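Protein YciF (Escherichia coli, PDB 2GS4) forms a homodimer and is a stress protein of the ferritin-like, rubrerythrin-related class, probably a metal-binding protein whose precise function remains unestablished. Local coordinates at residues 5-10 with 65-70; 118-123 with 134-139. All blocks are in the same frame, centred on the assembly; numbering follows the deposited sequence.

Contact 1 joins the start of a helix to a loop; contact 2 joins two successive helices. From the N terminus, helix 6-33 and helix 38-63 run out and back before contact 1 brings residues 65-70, at the start of the loop after helix 38-63, against the first turn of helix 6-33. The chain then passes through helix 76-89 and into helix 95-126, and contact 2 closes the short turn to helix 130-159. The loops are in series, neither nesting nor crossing. Phe10 joins them physically: CE2 of Phe10 lies 3.3 Å from O of Leu120, so the two contacts share one continuous packing region that also borders the second subunit.

Contact 1. Residues 5-10 with 65-70; sequences TIEDVF and ESNLKI
OE2 of Glu7 lies 2.9 Å from ND2 of Asn67 and 3.1 Å from CD2 of Leu68, while the hydroxyl of Tyr129 hydrogen-bonds both to this oxygen and to Asn67 ND2. Glu7 and Asn67 approach from opposite directions, with the carboxylate and amide planes 76° apart. The Glu7 chain folds at its second torsion (chi2 -55°), which sets the carboxylate against Asn67 and Leu68. Next to this polar group, the methyls of Leu68 meet the edge of the Phe10 ring, CD2 of Leu68 standing 4.1 Å from CD1 of Phe10 near the ring plane. Phe10 gets there with CG anti to the backbone N (chi1 180°), and also packs on Leu120, Leu123 and Ala124 of helix 95-126. An alanine in place of Glu7 would probably leave the Tyr129 hydroxyl without its carboxylate partner and uncover the CD2 methyl of Leu68. On the loop side, a type I turn from Glu65 to Leu68 presents Asn67 and Leu68 together. Where this loop after helix 38-63 packs against helix 6-33, reciprocal bonds fix the helix start, Asp8 N to Thr5 OG1 and Thr5 N to Asp8 OD2, both 3.1 Å, the signature of an N-terminal capping box.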
ATOM      1  N   THR A   5      18.404  -5.333   9.674  1.00 35.59           N
ATOM      2  CA  THR A   5      18.604  -4.186  10.552  1.00 31.95           C
ATOM      3  C   THR A   5      17.558  -3.124  10.245  1.00 31.26           C
ATOM      4  O   THR A   5      16.885  -3.186   9.212  1.00 28.15           O
ATOM      5  CB  THR A   5      20.001  -3.560  10.367  1.00 33.62           C
ATOM      6  OG1 THR A   5      20.065  -2.896   9.100  1.00 34.96           O
ATOM      7  CG2 THR A   5      21.073  -4.640  10.412  1.00 43.12           C
ATOM      8  N   ILE A   6      17.417  -2.166  11.153  1.00 29.63           N
ATOM      9  CA  ILE A   6      16.466  -1.070  11.003  1.00 30.18           C
ATOM     10  C   ILE A   6      16.838  -0.336   9.727  1.00 32.69           C
ATOM     11  O   ILE A   6      15.996   0.154   8.976  1.00 35.77           O
ATOM     12  CB  ILE A   6      16.584  -0.113  12.205  1.00 31.13           C
ATOM     13  CG1 ILE A   6      16.216  -0.864  13.487  1.00 33.30           C
ATOM     14  CG2 ILE A   6      15.717   1.123  12.000  1.00 30.60           C
ATOM     15  CD1 ILE A   6      14.897  -1.618  13.407  1.00 32.64           C
ATOM     16  N   GLU A   7      18.141  -0.301   9.506  1.00 36.48           N
ATOM     17  CA  GLU A   7      18.743   0.336   8.357  1.00 34.06           C
ATOM     18  C   GLU A   7      18.247  -0.314   7.059  1.00 33.51           C
ATOM     19  O   GLU A   7      17.880   0.390   6.117  1.00 26.65           O
ATOM     20  CB  GLU A   7      20.262   0.222   8.491  1.00 43.80           C
ATOM     21  CG  GLU A   7      20.985   1.518   8.259  1.00 59.74           C
ATOM     22  CD  GLU A   7      20.622   2.100   6.924  1.00 52.82           C
ATOM     23  OE1 GLU A   7      20.534   1.313   5.960  1.00 67.70           O
ATOM     24  OE2 GLU A   7      20.428   3.328   6.833  1.00 87.76           O
ATOM     25  N   ASP A   8      18.232  -1.647   7.003  1.00 29.34           N
ATOM     26  CA  ASP A   8      17.753  -2.338   5.803  1.00 30.82           C
ATOM     27  C   ASP A   8      16.277  -2.013   5.582  1.00 29.57           C
ATOM     28  O   ASP A   8      15.847  -1.790   4.454  1.00 27.28           O
ATOM     29  CB  ASP A   8      17.874  -3.864   5.911  1.00 38.91           C
ATOM     30  CG  ASP A   8      19.309  -4.355   6.014  1.00 45.05           C
ATOM     31  OD1 ASP A   8      20.204  -3.802   5.340  1.00 41.65           O
ATOM     32  OD2 ASP A   8      19.529  -5.330   6.764  1.00 39.45           O
ATOM     33  N   VAL A   9      15.499  -2.001   6.666  1.00 27.82           N
ATOM     34  CA  VAL A   9      14.071  -1.692   6.573  1.00 27.00           C
ATOM     35  C   VAL A   9      13.911  -0.274   6.045  1.00 28.53           C
ATOM     36  O   VAL A   9      13.084  -0.020   5.173  1.00 29.41           O
ATOM     37  CB  VAL A   9      13.355  -1.782   7.952  1.00 27.30           C
ATOM     38  CG1 VAL A   9      11.904  -1.303   7.818  1.00 25.09           C
ATOM     39  CG2 VAL A   9      13.365  -3.213   8.467  1.00 24.29           C
ATOM     40  N   PHE A  10      14.702   0.649   6.584  1.00 29.34           N
ATOM     41  CA  PHE A  10      14.636   2.035   6.151  1.00 27.33           C
ATOM     42  C   PHE A  10      14.983   2.193   4.679  1.00 28.63           C
ATOM     43  O   PHE A  10      14.254   2.867   3.941  1.00 29.06           O
ATOM     44  CB  PHE A  10      15.558   2.918   7.002  1.00 27.66           C
ATOM     45  CG  PHE A  10      15.546   4.375   6.598  1.00 27.95           C
ATOM     46  CD1 PHE A  10      16.623   4.930   5.917  1.00 31.21           C
ATOM     47  CD2 PHE A  10      14.452   5.191   6.891  1.00 21.87           C
ATOM     48  CE1 PHE A  10      16.611   6.275   5.524  1.00 28.63           C
ATOM     49  CE2 PHE A  10      14.430   6.529   6.504  1.00 25.72           C
ATOM     50  CZ  PHE A  10      15.516   7.073   5.821  1.00 31.83           C
ATOM     51  N   GLU A  65      23.609  10.499   4.059  1.00 37.95           N
ATOM     52  CA  GLU A  65      24.236   9.403   4.788  1.00 46.01           C
ATOM     53  C   GLU A  65      24.990   8.501   3.813  1.00 28.01           C
ATOM     54  O   GLU A  65      24.423   7.970   2.861  1.00 34.17           O
ATOM     55  CB  GLU A  65      23.187   8.592   5.562  1.00 37.61           C
ATOM     56  CG  GLU A  65      22.452   9.347   6.677  1.00 30.56           C
ATOM     57  CD  GLU A  65      23.335   9.682   7.874  1.00 48.06           C
ATOM     58  OE1 GLU A  65      24.331   8.965   8.112  1.00 45.33           O
ATOM     59  OE2 GLU A  65      23.013  10.654   8.591  1.00 32.80           O
ATOM     60  N   SER A  66      26.280   8.334   4.078  1.00 41.36           N
ATOM     61  CA  SER A  66      27.174   7.535   3.245  1.00 38.24           C
ATOM     62  C   SER A  66      26.691   6.135   2.862  1.00 42.37           C
ATOM     63  O   SER A  66      26.899   5.689   1.733  1.00 44.49           O
ATOM     64  CB  SER A  66      28.535   7.436   3.937  1.00 42.14           C
ATOM     65  OG  SER A  66      29.015   8.728   4.272  1.00 76.77           O
ATOM     66  N   ASN A  67      26.043   5.450   3.798  1.00 38.97           N
ATOM     67  CA  ASN A  67      25.552   4.090   3.582  1.00 44.54           C
ATOM     68  C   ASN A  67      24.263   3.986   2.765  1.00 56.17           C
ATOM     69  O   ASN A  67      23.958   2.927   2.216  1.00 45.01           O
ATOM     70  CB  ASN A  67      25.307   3.432   4.931  1.00 47.93           C
ATOM     71  CG  ASN A  67      24.275   4.179   5.743  1.00 49.69           C
ATOM     72  OD1 ASN A  67      24.440   5.366   6.028  1.00 49.87           O
ATOM     73  ND2 ASN A  67      23.201   3.496   6.114  1.00 43.09           N
ATOM     74  N   LEU A  68      23.501   5.068   2.690  1.00 42.33           N
ATOM     75  CA  LEU A  68      22.238   5.043   1.963  1.00 37.39           C
ATOM     76  C   LEU A  68      22.381   4.917   0.439  1.00 41.12           C
ATOM     77  O   LEU A  68      23.363   5.370  -0.145  1.00 32.35           O
ATOM     78  CB  LEU A  68      21.417   6.288   2.334  1.00 35.32           C
ATOM     79  CG  LEU A  68      21.129   6.445   3.837  1.00 35.83           C
ATOM     80  CD1 LEU A  68      20.254   7.659   4.105  1.00 30.82           C
ATOM     81  CD2 LEU A  68      20.448   5.186   4.345  1.00 43.80           C
ATOM     82  N   LYS A  69      21.403   4.265  -0.185  1.00 30.82           N
ATOM     83  CA  LYS A  69      21.361   4.061  -1.640  1.00 30.97           C
ATOM     84  C   LYS A  69      19.875   3.881  -1.952  1.00 38.15           C
ATOM     85  O   LYS A  69      19.073   3.830  -1.035  1.00 51.73           O
ATOM     86  CB  LYS A  69      22.118   2.778  -2.038  1.00 37.57           C
ATOM     87  CG  LYS A  69      22.424   2.660  -3.548  1.00 33.00           C
ATOM     88  CD  LYS A  69      22.960   1.278  -3.943  1.00 57.61           C
ATOM     89  CE  LYS A  69      21.842   0.289  -4.279  1.00 67.66           C
ATOM     90  NZ  LYS A  69      21.439   0.310  -5.720  1.00 54.14           N
ATOM     91  N   ILE A  70      19.492   3.831  -3.223  1.00 39.53           N
ATOM     92  CA  ILE A  70      18.092   3.584  -3.565  1.00 38.83           C
ATOM     93  C   ILE A  70      18.164   2.273  -4.321  1.00 36.53           C
ATOM     94  O   ILE A  70      18.897   2.171  -5.301  1.00 39.15           O
ATOM     95  CB  ILE A  70      17.477   4.642  -4.529  1.00 29.85           C
ATOM     96  CG1 ILE A  70      17.279   5.977  -3.815  1.00 23.50           C
ATOM     97  CG2 ILE A  70      16.135   4.145  -5.058  1.00 33.88           C
ATOM     98  CD1 ILE A  70      16.335   5.902  -2.636  1.00 26.59           C
TER

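Contact 2. Residues 118-123 with 134-139; sequences GTLATL and KLLKET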
ATOM      1  N   GLY A 118       5.530   9.343   7.342  1.00 28.66           N
ATOM      2  CA  GLY A 118       5.501   9.387   8.790  1.00 29.06           C
ATOM      3  C   GLY A 118       6.438   8.292   9.269  1.00 29.89           C
ATOM      4  O   GLY A 118       7.275   8.506  10.145  1.00 24.69           O
ATOM      5  N   THR A 119       6.311   7.119   8.656  1.00 27.35           N
ATOM      6  CA  THR A 119       7.137   5.961   8.985  1.00 26.23           C
ATOM      7  C   THR A 119       8.621   6.214   8.683  1.00 30.05           C
ATOM      8  O   THR A 119       9.479   5.954   9.521  1.00 28.54           O
ATOM      9  CB  THR A 119       6.645   4.704   8.208  1.00 26.44           C
ATOM     10  OG1 THR A 119       5.321   4.361   8.644  1.00 30.83           O
ATOM     11  CG2 THR A 119       7.574   3.524   8.444  1.00 26.14           C
ATOM     12  N   LEU A 120       8.918   6.737   7.495  1.00 25.57           N
ATOM     13  CA  LEU A 120      10.305   7.009   7.105  1.00 30.13           C
ATOM     14  C   LEU A 120      10.967   8.058   8.001  1.00 28.76           C
ATOM     15  O   LEU A 120      12.131   7.912   8.379  1.00 26.62           O
ATOM     16  CB  LEU A 120      10.376   7.460   5.636  1.00 24.26           C
ATOM     17  CG  LEU A 120      10.134   6.380   4.574  1.00 24.89           C
ATOM     18  CD1 LEU A 120       9.923   7.031   3.210  1.00 22.73           C
ATOM     19  CD2 LEU A 120      11.322   5.425   4.529  1.00 25.53           C
ATOM     20  N   ALA A 121      10.229   9.109   8.342  1.00 30.58           N
ATOM     21  CA  ALA A 121      10.761  10.166   9.196  1.00 26.43           C
ATOM     22  C   ALA A 121      11.117   9.631  10.588  1.00 33.79           C
ATOM     23  O   ALA A 121      12.166   9.978  11.138  1.00 25.87           O
ATOM     24  CB  ALA A 121       9.753  11.302   9.308  1.00 28.13           C
ATOM     25  N   THR A 122      10.249   8.787  11.152  1.00 28.15           N
ATOM     26  CA  THR A 122      10.495   8.208  12.476  1.00 22.35           C
ATOM     27  C   THR A 122      11.698   7.264  12.420  1.00 21.61           C
ATOM     28  O   THR A 122      12.567   7.306  13.297  1.00 28.98           O
ATOM     29  CB  THR A 122       9.232   7.449  13.012  1.00 25.05           C
ATOM     30  OG1 THR A 122       8.142   8.369  13.151  1.00 25.41           O
ATOM     31  CG2 THR A 122       9.502   6.820  14.375  1.00 22.14           C
ATOM     32  N   LEU A 123      11.768   6.429  11.387  1.00 23.36           N
ATOM     33  CA  LEU A 123      12.888   5.506  11.243  1.00 27.04           C
ATOM     34  C   LEU A 123      14.188   6.294  11.106  1.00 31.49           C
ATOM     35  O   LEU A 123      15.175   5.997  11.770  1.00 29.35           O
ATOM     36  CB  LEU A 123      12.695   4.597  10.027  1.00 27.26           C
ATOM     37  CG  LEU A 123      11.570   3.571  10.166  1.00 29.11           C
ATOM     38  CD1 LEU A 123      11.552   2.671   8.941  1.00 29.85           C
ATOM     39  CD2 LEU A 123      11.778   2.738  11.423  1.00 24.82           C
ATOM     40  N   LYS A 134      14.583  15.585   9.141  1.00 34.44           N
ATOM     41  CA  LYS A 134      14.093  16.932   8.892  1.00 31.30           C
ATOM     42  C   LYS A 134      13.497  17.019   7.493  1.00 26.62           C
ATOM     43  O   LYS A 134      12.432  17.602   7.294  1.00 30.49           O
ATOM     44  CB  LYS A 134      15.238  17.940   9.033  1.00 33.05           C
ATOM     45  CG  LYS A 134      16.163  17.692  10.221  1.00 58.10           C
ATOM     46  CD  LYS A 134      15.455  17.804  11.572  1.00 67.43           C
ATOM     47  CE  LYS A 134      15.010  16.449  12.119  1.00 63.52           C
ATOM     48  NZ  LYS A 134      16.142  15.511  12.384  1.00 56.52           N
ATOM     49  N   LEU A 135      14.194  16.438   6.524  1.00 29.23           N
ATOM     50  CA  LEU A 135      13.730  16.452   5.148  1.00 29.61           C
ATOM     51  C   LEU A 135      12.447  15.667   4.977  1.00 31.66           C
ATOM     52  O   LEU A 135      11.517  16.119   4.321  1.00 24.78           O
ATOM     53  CB  LEU A 135      14.793  15.868   4.228  1.00 24.52           C
ATOM     54  CG  LEU A 135      16.061  16.706   4.176  1.00 26.23           C
ATOM     55  CD1 LEU A 135      17.120  15.959   3.403  1.00 29.48           C
ATOM     56  CD2 LEU A 135      15.752  18.058   3.541  1.00 32.50           C
ATOM     57  N   LEU A 136      12.407  14.477   5.561  1.00 23.72           N
ATOM     58  CA  LEU A 136      11.228  13.643   5.442  1.00 25.85           C
ATOM     59  C   LEU A 136      10.016  14.285   6.107  1.00 24.18           C
ATOM     60  O   LEU A 136       8.891  14.113   5.633  1.00 23.05           O
ATOM     61  CB  LEU A 136      11.513  12.254   6.021  1.00 25.58           C
ATOM     62  CG  LEU A 136      12.589  11.477   5.249  1.00 26.92           C
ATOM     63  CD1 LEU A 136      13.151  10.378   6.127  1.00 30.91           C
ATOM     64  CD2 LEU A 136      12.004  10.907   3.958  1.00 29.53           C
ATOM     65  N   LYS A 137      10.229  15.030   7.191  1.00 23.88           N
ATOM     66  CA  LYS A 137       9.102  15.679   7.843  1.00 24.85           C
ATOM     67  C   LYS A 137       8.608  16.824   6.957  1.00 34.10           C
ATOM     68  O   LYS A 137       7.438  17.206   7.018  1.00 27.78           O
ATOM     69  CB  LYS A 137       9.491  16.160   9.254  1.00 27.22           C
ATOM     70  CG  LYS A 137       9.424  15.024  10.298  1.00 59.78           C
ATOM     71  CD  LYS A 137      10.127  15.370  11.608  1.00 72.76           C
ATOM     72  CE  LYS A 137      10.271  14.144  12.519  1.00 57.93           C
ATOM     73  NZ  LYS A 137       9.005  13.687  13.168  1.00 79.82           N
ATOM     74  N   GLU A 138       9.494  17.356   6.115  1.00 26.94           N
ATOM     75  CA  GLU A 138       9.098  18.430   5.216  1.00 27.60           C
ATOM     76  C   GLU A 138       8.152  17.872   4.164  1.00 26.05           C
ATOM     77  O   GLU A 138       7.146  18.497   3.833  1.00 26.67           O
ATOM     78  CB  GLU A 138      10.327  19.075   4.563  1.00 35.87           C
ATOM     79  CG  GLU A 138      11.134  19.888   5.562  1.00 41.12           C
ATOM     80  CD  GLU A 138      12.314  20.605   4.939  1.00 48.63           C
ATOM     81  OE1 GLU A 138      12.966  21.386   5.663  1.00 47.40           O
ATOM     82  OE2 GLU A 138      12.594  20.393   3.737  1.00 48.16           O
ATOM     83  N   THR A 139       8.458  16.698   3.636  1.00 26.86           N
ATOM     84  CA  THR A 139       7.576  16.115   2.644  1.00 24.55           C
ATOM     85  C   THR A 139       6.283  15.718   3.341  1.00 25.72           C
ATOM     86  O   THR A 139       5.192  15.965   2.828  1.00 26.38           O
ATOM     87  CB  THR A 139       8.205  14.895   1.974  1.00 23.50           C
ATOM     88  OG1 THR A 139       9.336  15.314   1.201  1.00 29.37           O
ATOM     89  CG2 THR A 139       7.200  14.227   1.043  1.00 21.06           C
TER
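The segments 118-123 and 134-139 run nearly antiparallel, at 164°, with their axes 8.4 Å apart at closest approach and the CA atoms of Ala121 and Leu136 separated by 5.1 Å. They belong to a helical hairpin, helix 95-126 followed after a short turn by helix 130-159, within the helical bundle of this ferritin-like protein. The small side chain of Ala121 permits this closeness: its CB touches CB of Leu136 at 3.8 Å and also meets CG of Lys137 at 3.9 Å. Lys137 thus meets the alanine through CG, while its NZ carries on to a salt bridge with Glu125. Leu136 sends its branched end across to Leu120. It has CG anti to its carbonyl carbon (chi1 -64°), which brings both methyls beside CB of Leu120, CD1 of Leu136 lying 4.1 Å from that CB. Leu120 also packs on Leu13 and Thr17 of helix 6-33, so the hairpin and the first helix share this leucine. Farther round helix 95-126, Thr122 packs on Val9 of the second subunit, and Gly118 O accepts from both Thr122 N and Thr122 OG1, which reach it from opposite faces of its plane. Across the hairpin, CD1 of Leu136 rests 3.5 Å from the backbone O of Leu120.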